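Local coordinates for protein putative angiotensinogen (Lampetra fluviatilis, PDB 5INW) that belongs to the serpin family, binds heparin and inhibits thrombin, an activity that heparin promotes through a template mechanism, at residues F90-Q95 with K361-A366; Q95-A100 with V322-S327. The protein carries 1 engineered substitution. One frame throughout, in Å; residues are numbered along the deposited sequence.

From the N terminus, helix 77-96 and the residues just after it meet two distant parts of the chain. Residues 90-95 near the C-terminal end of the helix meet residues 361-366 of helix 361-369 in interaction 1, closing a loop of 265 residues. Within that loop lies interaction 2, where residues 95-100 meet 322-327, the last turn of helix 319-325 and the link to helix 328-337; it closes 221 residues, so the two contacts nest. Gln95 belongs to both first segments, and their centres are about 10 Å apart. Lys94 joins them directly, its NZ probably hydrogen-bonded to Glu324 O and Val326 O.

Interaction 1: F90-Q95 with K361-A366; sequences FRLYKQ and KAYLSA
Gln95 and Tyr363 bring two helices together, and the contact can be read along the glutamine from CB outward. Its CB lies 3.6 Å from Tyr363 CD1 and is also close to Tyr363 CB. CG, anti to the carbonyl carbon (chi1 -60°), comes next and passes Tyr363 O at 3.8 Å. A bend at chi2 (-56°) then turns the amide toward the following turn of the other helix, where CD sits 3.7 Å from Ala366 CB. Of the amide atoms NE2 is the nearest to that methyl, 3.1 Å from Ala366 CB, with OE1 farther off, and no hydrogen bond crosses between the segments.

The tyrosine ring reaches past the glutamine side chain to its backbone: CE1 is 3.5 Å from Gln95 O, which approaches the ring obliquely. Leu92, one turn earlier, adds the apolar part. Its CD1 touches Tyr363 CB at 3.7 Å, the two side chains crossing at about a right angle. With an alanine at Tyr363 the ring would be gone, and Gln95 CB would probably lose much of its cover and the Gln95 carbonyl its ring neighbour.

The axes of the two short segments approach to 9.4 Å at 120°, a steep crossing that packs the long N-terminal helix of the serpin fold against the short helix following strand 345-359. Further along helix 361-369, Met367 touches Arg91, Leu92 and Gln95 and so extends the interface. Phe108 of strand 106-108 also packs on Leu92 and Tyr93, so Leu92 meets both this strand and helix 361-369.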
ATOM      1  N   PHE A  90       4.599   5.448   6.588  1.00 45.97           N
ATOM      2  CA  PHE A  90       4.880   5.215   8.006  1.00 45.00           C
ATOM      3  C   PHE A  90       4.035   6.171   8.883  1.00 44.70           C
ATOM      4  O   PHE A  90       3.355   5.765   9.818  1.00 41.23           O
ATOM      5  CB  PHE A  90       6.364   5.360   8.260  1.00 45.33           C
ATOM      6  CG  PHE A  90       7.214   4.257   7.674  1.00 46.74           C
ATOM      7  CD1 PHE A  90       6.907   2.899   7.860  1.00 47.62           C
ATOM      8  CD2 PHE A  90       8.390   4.569   6.967  1.00 47.63           C
ATOM      9  CE1 PHE A  90       7.748   1.880   7.332  1.00 48.09           C
ATOM     10  CE2 PHE A  90       9.205   3.565   6.423  1.00 47.19           C
ATOM     11  CZ  PHE A  90       8.887   2.225   6.597  1.00 46.80           C
ATOM     12  N   ARG A  91       4.024   7.433   8.507  1.00 45.94           N
ATOM     13  CA  ARG A  91       3.143   8.381   9.137  1.00 49.31           C
ATOM     14  C   ARG A  91       1.703   7.866   9.133  1.00 49.36           C
ATOM     15  O   ARG A  91       0.993   7.991  10.128  1.00 52.25           O
ATOM     16  CB  ARG A  91       3.284   9.771   8.490  1.00 51.11           C
ATOM     17  CG  ARG A  91       4.437  10.576   9.103  1.00 55.09           C
ATOM     18  CD  ARG A  91       5.137  11.535   8.145  1.00 60.05           C
ATOM     19  NE  ARG A  91       4.181  12.275   7.302  1.00 64.51           N
ATOM     20  CZ  ARG A  91       4.353  12.617   6.013  1.00 67.45           C
ATOM     21  NH1 ARG A  91       5.483  12.332   5.345  1.00 68.72           N
ATOM     22  NH2 ARG A  91       3.365  13.254   5.376  1.00 68.73           N
ATOM     23  N   LEU A  92       1.287   7.246   8.050  1.00 48.33           N
ATOM     24  CA  LEU A  92      -0.057   6.750   8.004  1.00 48.90           C
ATOM     25  C   LEU A  92      -0.189   5.571   8.926  1.00 48.60           C
ATOM     26  O   LEU A  92      -1.195   5.438   9.618  1.00 46.85           O
ATOM     27  CB  LEU A  92      -0.448   6.388   6.577  1.00 50.80           C
ATOM     28  CG  LEU A  92      -1.784   5.681   6.383  1.00 53.49           C
ATOM     29  CD1 LEU A  92      -2.895   6.609   6.831  1.00 56.98           C
ATOM     30  CD2 LEU A  92      -1.995   5.312   4.919  1.00 55.75           C
ATOM     31  N   TYR A  93       0.821   4.714   8.928  1.00 49.30           N
ATOM     32  CA  TYR A  93       0.801   3.532   9.782  1.00 50.62           C
ATOM     33  C   TYR A  93       0.502   3.941  11.196  1.00 52.74           C
ATOM     34  O   TYR A  93      -0.327   3.328  11.866  1.00 59.31           O
ATOM     35  CB  TYR A  93       2.152   2.833   9.753  1.00 50.41           C
ATOM     36  CG  TYR A  93       2.191   1.405  10.290  1.00 52.60           C
ATOM     37  CD1 TYR A  93       2.302   1.142  11.643  1.00 52.93           C
ATOM     38  CD2 TYR A  93       2.198   0.304   9.418  1.00 53.28           C
ATOM     39  CE1 TYR A  93       2.360  -0.157  12.112  1.00 54.25           C
ATOM     40  CE2 TYR A  93       2.310  -0.989   9.879  1.00 53.46           C
ATOM     41  CZ  TYR A  93       2.376  -1.220  11.232  1.00 53.94           C
ATOM     42  OH  TYR A  93       2.430  -2.527  11.704  1.00 54.22           O
ATOM     43  N   LYS A  94       1.200   4.978  11.636  1.00 52.58           N
ATOM     44  CA  LYS A  94       1.093   5.487  12.976  1.00 52.46           C
ATOM     45  C   LYS A  94      -0.264   6.000  13.337  1.00 50.02           C
ATOM     46  O   LYS A  94      -0.661   5.858  14.463  1.00 50.74           O
ATOM     47  CB  LYS A  94       2.093   6.593  13.176  1.00 56.83           C
ATOM     48  CG  LYS A  94       3.489   6.036  13.356  1.00 62.95           C
ATOM     49  CD  LYS A  94       4.538   7.107  13.064  1.00 69.00           C
ATOM     50  CE  LYS A  94       5.903   6.714  13.616  1.00 73.36           C
ATOM     51  NZ  LYS A  94       6.200   5.259  13.411  1.00 73.29           N
ATOM     52  N   GLN A  95      -0.969   6.605  12.397  1.00 48.50           N
ATOM     53  CA  GLN A  95      -2.372   6.946  12.594  1.00 49.15           C
ATOM     54  C   GLN A  95      -3.287   5.711  12.663  1.00 50.72           C
ATOM     55  O   GLN A  95      -4.151   5.645  13.517  1.00 49.01           O
ATOM     56  CB  GLN A  95      -2.873   7.858  11.474  1.00 51.29           C
ATOM     57  CG  GLN A  95      -2.168   9.206  11.303  1.00 52.05           C
ATOM     58  CD  GLN A  95      -2.144  10.070  12.550  1.00 52.50           C
ATOM     59  OE1 GLN A  95      -1.078  10.542  12.929  1.00 55.56           O
ATOM     60  NE2 GLN A  95      -3.286  10.243  13.210  1.00 51.39           N
ATOM     61  N   LYS A 361     -10.163   9.304   5.742  1.00 56.44           N
ATOM     62  CA  LYS A 361     -10.423  10.731   5.887  1.00 58.76           C
ATOM     63  C   LYS A 361      -9.801  11.301   7.170  1.00 58.62           C
ATOM     64  O   LYS A 361      -9.085  12.285   7.145  1.00 61.71           O
ATOM     65  CB  LYS A 361     -11.922  10.990   5.789  1.00 62.87           C
ATOM     66  CG  LYS A 361     -12.333  12.395   6.168  1.00 70.56           C
ATOM     67  CD  LYS A 361     -13.730  12.773   5.689  1.00 79.18           C
ATOM     68  CE  LYS A 361     -14.278  13.934   6.524  1.00 87.28           C
ATOM     69  NZ  LYS A 361     -15.447  14.636   5.896  1.00 96.46           N
ATOM     70  N   ALA A 362     -10.036  10.634   8.275  1.00 60.22           N
ATOM     71  CA  ALA A 362      -9.515  11.063   9.546  1.00 59.41           C
ATOM     72  C   ALA A 362      -8.019  10.865   9.656  1.00 58.96           C
ATOM     73  O   ALA A 362      -7.378  11.619  10.373  1.00 57.54           O
ATOM     74  CB  ALA A 362     -10.213  10.309  10.678  1.00 61.48           C
ATOM     75  N   TYR A 363      -7.467   9.822   9.047  1.00 57.34           N
ATOM     76  CA  TYR A 363      -6.032   9.611   9.207  1.00 60.33           C
ATOM     77  C   TYR A 363      -5.267  10.699   8.437  1.00 57.79           C
ATOM     78  O   TYR A 363      -4.317  11.313   8.955  1.00 58.24           O
ATOM     79  CB  TYR A 363      -5.589   8.212   8.751  1.00 63.16           C
ATOM     80  CG  TYR A 363      -6.279   7.021   9.428  1.00 66.90           C
ATOM     81  CD1 TYR A 363      -6.332   6.910  10.806  1.00 68.53           C
ATOM     82  CD2 TYR A 363      -6.838   5.981   8.668  1.00 66.99           C
ATOM     83  CE1 TYR A 363      -6.946   5.821  11.399  1.00 70.72           C
ATOM     84  CE2 TYR A 363      -7.457   4.900   9.256  1.00 63.72           C
ATOM     85  CZ  TYR A 363      -7.509   4.835  10.606  1.00 68.58           C
ATOM     86  OH  TYR A 363      -8.121   3.783  11.219  1.00 82.00           O
ATOM     87  N   LEU A 364      -5.700  10.956   7.208  1.00 53.14           N
ATOM     88  CA  LEU A 364      -5.038  11.933   6.362  1.00 51.14           C
ATOM     89  C   LEU A 364      -5.286  13.332   6.937  1.00 52.06           C
ATOM     90  O   LEU A 364      -4.399  14.196   6.879  1.00 53.47           O
ATOM     91  CB  LEU A 364      -5.537  11.840   4.933  1.00 52.23           C
ATOM     92  CG  LEU A 364      -5.315  10.481   4.255  1.00 54.12           C
ATOM     93  CD1 LEU A 364      -6.165  10.325   2.993  1.00 50.10           C
ATOM     94  CD2 LEU A 364      -3.835  10.288   3.946  1.00 54.69           C
ATOM     95  N   SER A 365      -6.479  13.556   7.492  1.00 46.89           N
ATOM     96  CA  SER A 365      -6.732  14.779   8.218  1.00 47.15           C
ATOM     97  C   SER A 365      -5.707  15.012   9.333  1.00 46.65           C
ATOM     98  O   SER A 365      -5.117  16.084   9.413  1.00 45.55           O
ATOM     99  CB  SER A 365      -8.153  14.787   8.776  1.00 47.75           C
ATOM    100  OG  SER A 365      -9.098  14.851   7.719  1.00 42.99           O
ATOM    101  N   ALA A 366      -5.465  14.020  10.178  1.00 46.90           N
ATOM    102  CA  ALA A 366      -4.430  14.175  11.215  1.00 48.70           C
ATOM    103  C   ALA A 366      -3.041  14.454  10.626  1.00 51.73           C
ATOM    104  O   ALA A 366      -2.259  15.241  11.182  1.00 52.69           O
ATOM    105  CB  ALA A 366      -4.377  12.972  12.117  1.00 48.69           C
TER

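Interaction 2: Q95-A100 with V322-S327; sequences QVLGGA and VEESVS
Leu97 lays its isopropyl end across Glu323, overlapping both the backbone and the side chain of that residue. CD1 lies 3.8 Å from Glu323 O and equally far from Glu323 CB, while CD2 reaches the carboxylate, 3.6 Å from Glu323 CD. CG of the leucine stands anti to its carbonyl carbon (chi1 -68°), which carries both methyls across to the end of helix 319-325. Glu323 comes to meet them with an extended chain (chi2 -177°), so that one methyl covers its root and the other its tip. Glu324 takes a smaller part at the margin, its OE2 4.3 Å from Leu97 CD1.

The partner segment is fastened by bonds of its own. Ser325 OG donates to Val322 O over 2.8 Å, in the carbonyl plane and on a lone pair, and two residues on Ser327 is the N-cap of helix 328-337, its OG bonded to Gln330 N.

A leucine offers nothing polar to a carboxylate, and no hydrogen bond joins the two segments. Glu323 OE2 is hydrogen-bonded to Tyr93 OH and forms a salt bridge with Arg29 of the C-terminal peptide chain, tying that separate chain of the cleaved serpin to helix 319-325 beside the end of helix 77-96. Arg29 also packs on Leu97, and a leucine at its flank would probably strengthen the attraction within the pair, while making the buried charge depend on Arg29 and Tyr93 for compensation.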
ATOM      1  N   GLN A  95      -0.969   6.605  12.397  1.00 48.50           N
ATOM      2  CA  GLN A  95      -2.372   6.946  12.594  1.00 49.15           C
ATOM      3  C   GLN A  95      -3.287   5.711  12.663  1.00 50.72           C
ATOM      4  O   GLN A  95      -4.151   5.645  13.517  1.00 49.01           O
ATOM      5  CB  GLN A  95      -2.873   7.858  11.474  1.00 51.29           C
ATOM      6  CG  GLN A  95      -2.168   9.206  11.303  1.00 52.05           C
ATOM      7  CD  GLN A  95      -2.144  10.070  12.550  1.00 52.50           C
ATOM      8  OE1 GLN A  95      -1.078  10.542  12.929  1.00 55.56           O
ATOM      9  NE2 GLN A  95      -3.286  10.243  13.210  1.00 51.39           N
ATOM     10  N   VAL A  96      -3.093   4.720  11.781  1.00 55.60           N
ATOM     11  CA  VAL A  96      -3.884   3.468  11.843  1.00 59.34           C
ATOM     12  C   VAL A  96      -3.867   2.803  13.232  1.00 59.36           C
ATOM     13  O   VAL A  96      -4.872   2.233  13.634  1.00 62.48           O
ATOM     14  CB  VAL A  96      -3.475   2.429  10.748  1.00 63.36           C
ATOM     15  CG1 VAL A  96      -4.246   1.093  10.922  1.00 65.55           C
ATOM     16  CG2 VAL A  96      -3.756   2.990   9.351  1.00 62.80           C
ATOM     17  N   LEU A  97      -2.712   2.832  13.907  1.00 60.76           N
ATOM     18  CA  LEU A  97      -2.509   2.290  15.285  1.00 62.10           C
ATOM     19  C   LEU A  97      -3.416   2.891  16.335  1.00 64.02           C
ATOM     20  O   LEU A  97      -3.730   2.228  17.327  1.00 65.18           O
ATOM     21  CB  LEU A  97      -1.085   2.567  15.785  1.00 61.45           C
ATOM     22  CG  LEU A  97       0.058   1.833  15.089  1.00 64.46           C
ATOM     23  CD1 LEU A  97       1.407   2.329  15.584  1.00 66.28           C
ATOM     24  CD2 LEU A  97      -0.059   0.321  15.276  1.00 62.48           C
ATOM     25  N   GLY A  98      -3.801   4.153  16.136  1.00 61.60           N
ATOM     26  CA  GLY A  98      -4.762   4.819  17.001  1.00 61.60           C
ATOM     27  C   GLY A  98      -6.141   4.173  17.041  1.00 62.04           C
ATOM     28  O   GLY A  98      -6.900   4.401  17.973  1.00 64.14           O
ATOM     29  N   GLY A  99      -6.462   3.345  16.056  1.00 63.07           N
ATOM     30  CA  GLY A  99      -7.760   2.681  15.982  1.00 67.56           C
ATOM     31  C   GLY A  99      -7.691   1.192  15.717  1.00 69.49           C
ATOM     32  O   GLY A  99      -8.605   0.649  15.089  1.00 81.14           O
ATOM     33  N   ALA A 100      -6.628   0.543  16.194  1.00 65.86           N
ATOM     34  CA  ALA A 100      -6.408  -0.871  15.964  1.00 65.65           C
ATOM     35  C   ALA A 100      -6.121  -1.655  17.265  1.00 67.58           C
ATOM     36  O   ALA A 100      -5.013  -1.578  17.864  1.00 63.78           O
ATOM     37  CB  ALA A 100      -5.285  -1.066  14.951  1.00 64.40           C
ATOM     38  N   VAL A 322       7.737  -1.497  18.700  1.00 73.23           N
ATOM     39  CA  VAL A 322       8.177  -1.855  17.355  1.00 68.58           C
ATOM     40  C   VAL A 322       7.425  -0.968  16.354  1.00 65.50           C
ATOM     41  O   VAL A 322       8.033  -0.208  15.573  1.00 64.45           O
ATOM     42  CB  VAL A 322       7.942  -3.348  17.065  1.00 69.96           C
ATOM     43  CG1 VAL A 322       8.243  -3.673  15.608  1.00 68.98           C
ATOM     44  CG2 VAL A 322       8.800  -4.220  17.992  1.00 74.72           C
ATOM     45  N   GLU A 323       6.097  -1.022  16.420  1.00 63.49           N
ATOM     46  CA  GLU A 323       5.228  -0.230  15.533  1.00 61.47           C
ATOM     47  C   GLU A 323       5.369   1.274  15.697  1.00 63.98           C
ATOM     48  O   GLU A 323       5.074   1.992  14.778  1.00 64.42           O
ATOM     49  CB  GLU A 323       3.764  -0.655  15.702  1.00 58.88           C
ATOM     50  CG  GLU A 323       3.543  -2.051  15.136  1.00 57.59           C
ATOM     51  CD  GLU A 323       2.112  -2.544  15.179  1.00 56.11           C
ATOM     52  OE1 GLU A 323       1.341  -2.127  16.056  1.00 58.89           O
ATOM     53  OE2 GLU A 323       1.748  -3.375  14.333  1.00 53.70           O
ATOM     54  N   GLU A 324       5.784   1.744  16.880  1.00 69.35           N
ATOM     55  CA  GLU A 324       6.153   3.155  17.088  1.00 69.63           C
ATOM     56  C   GLU A 324       7.408   3.593  16.344  1.00 67.11           C
ATOM     57  O   GLU A 324       7.474   4.712  15.877  1.00 64.08           O
ATOM     58  CB  GLU A 324       6.349   3.470  18.575  1.00 76.35           C
ATOM     59  CG  GLU A 324       5.096   3.965  19.254  1.00 81.70           C
ATOM     60  CD  GLU A 324       4.592   5.214  18.584  1.00 87.08           C
ATOM     61  OE1 GLU A 324       5.398   6.178  18.474  1.00 89.24           O
ATOM     62  OE2 GLU A 324       3.409   5.210  18.139  1.00 90.92           O
ATOM     63  N   SER A 325       8.413   2.728  16.252  1.00 68.58           N
ATOM     64  CA  SER A 325       9.703   3.109  15.663  1.00 69.10           C
ATOM     65  C   SER A 325       9.724   3.134  14.128  1.00 71.20           C
ATOM     66  O   SER A 325      10.699   3.667  13.560  1.00 71.36           O
ATOM     67  CB  SER A 325      10.794   2.159  16.128  1.00 68.99           C
ATOM     68  OG  SER A 325      10.579   0.885  15.576  1.00 69.42           O
ATOM     69  N   VAL A 326       8.695   2.558  13.466  1.00 68.00           N
ATOM     70  CA  VAL A 326       8.729   2.438  12.010  1.00 66.40           C
ATOM     71  C   VAL A 326       8.915   3.793  11.357  1.00 63.33           C
ATOM     72  O   VAL A 326       8.229   4.736  11.638  1.00 60.46           O
ATOM     73  CB  VAL A 326       7.544   1.688  11.358  1.00 65.96           C
ATOM     74  CG1 VAL A 326       7.564   0.230  11.782  1.00 68.94           C
ATOM     75  CG2 VAL A 326       6.199   2.360  11.630  1.00 65.16           C
ATOM     76  N   SER A 327       9.896   3.858  10.492  1.00 63.32           N
ATOM     77  CA  SER A 327      10.274   5.068   9.838  1.00 62.58           C
ATOM     78  C   SER A 327      11.231   4.636   8.755  1.00 62.60           C
ATOM     79  O   SER A 327      11.688   3.458   8.693  1.00 61.58           O
ATOM     80  CB  SER A 327      10.991   6.018  10.783  1.00 65.51           C
ATOM     81  OG  SER A 327      12.316   5.559  11.041  1.00 71.54           O
TER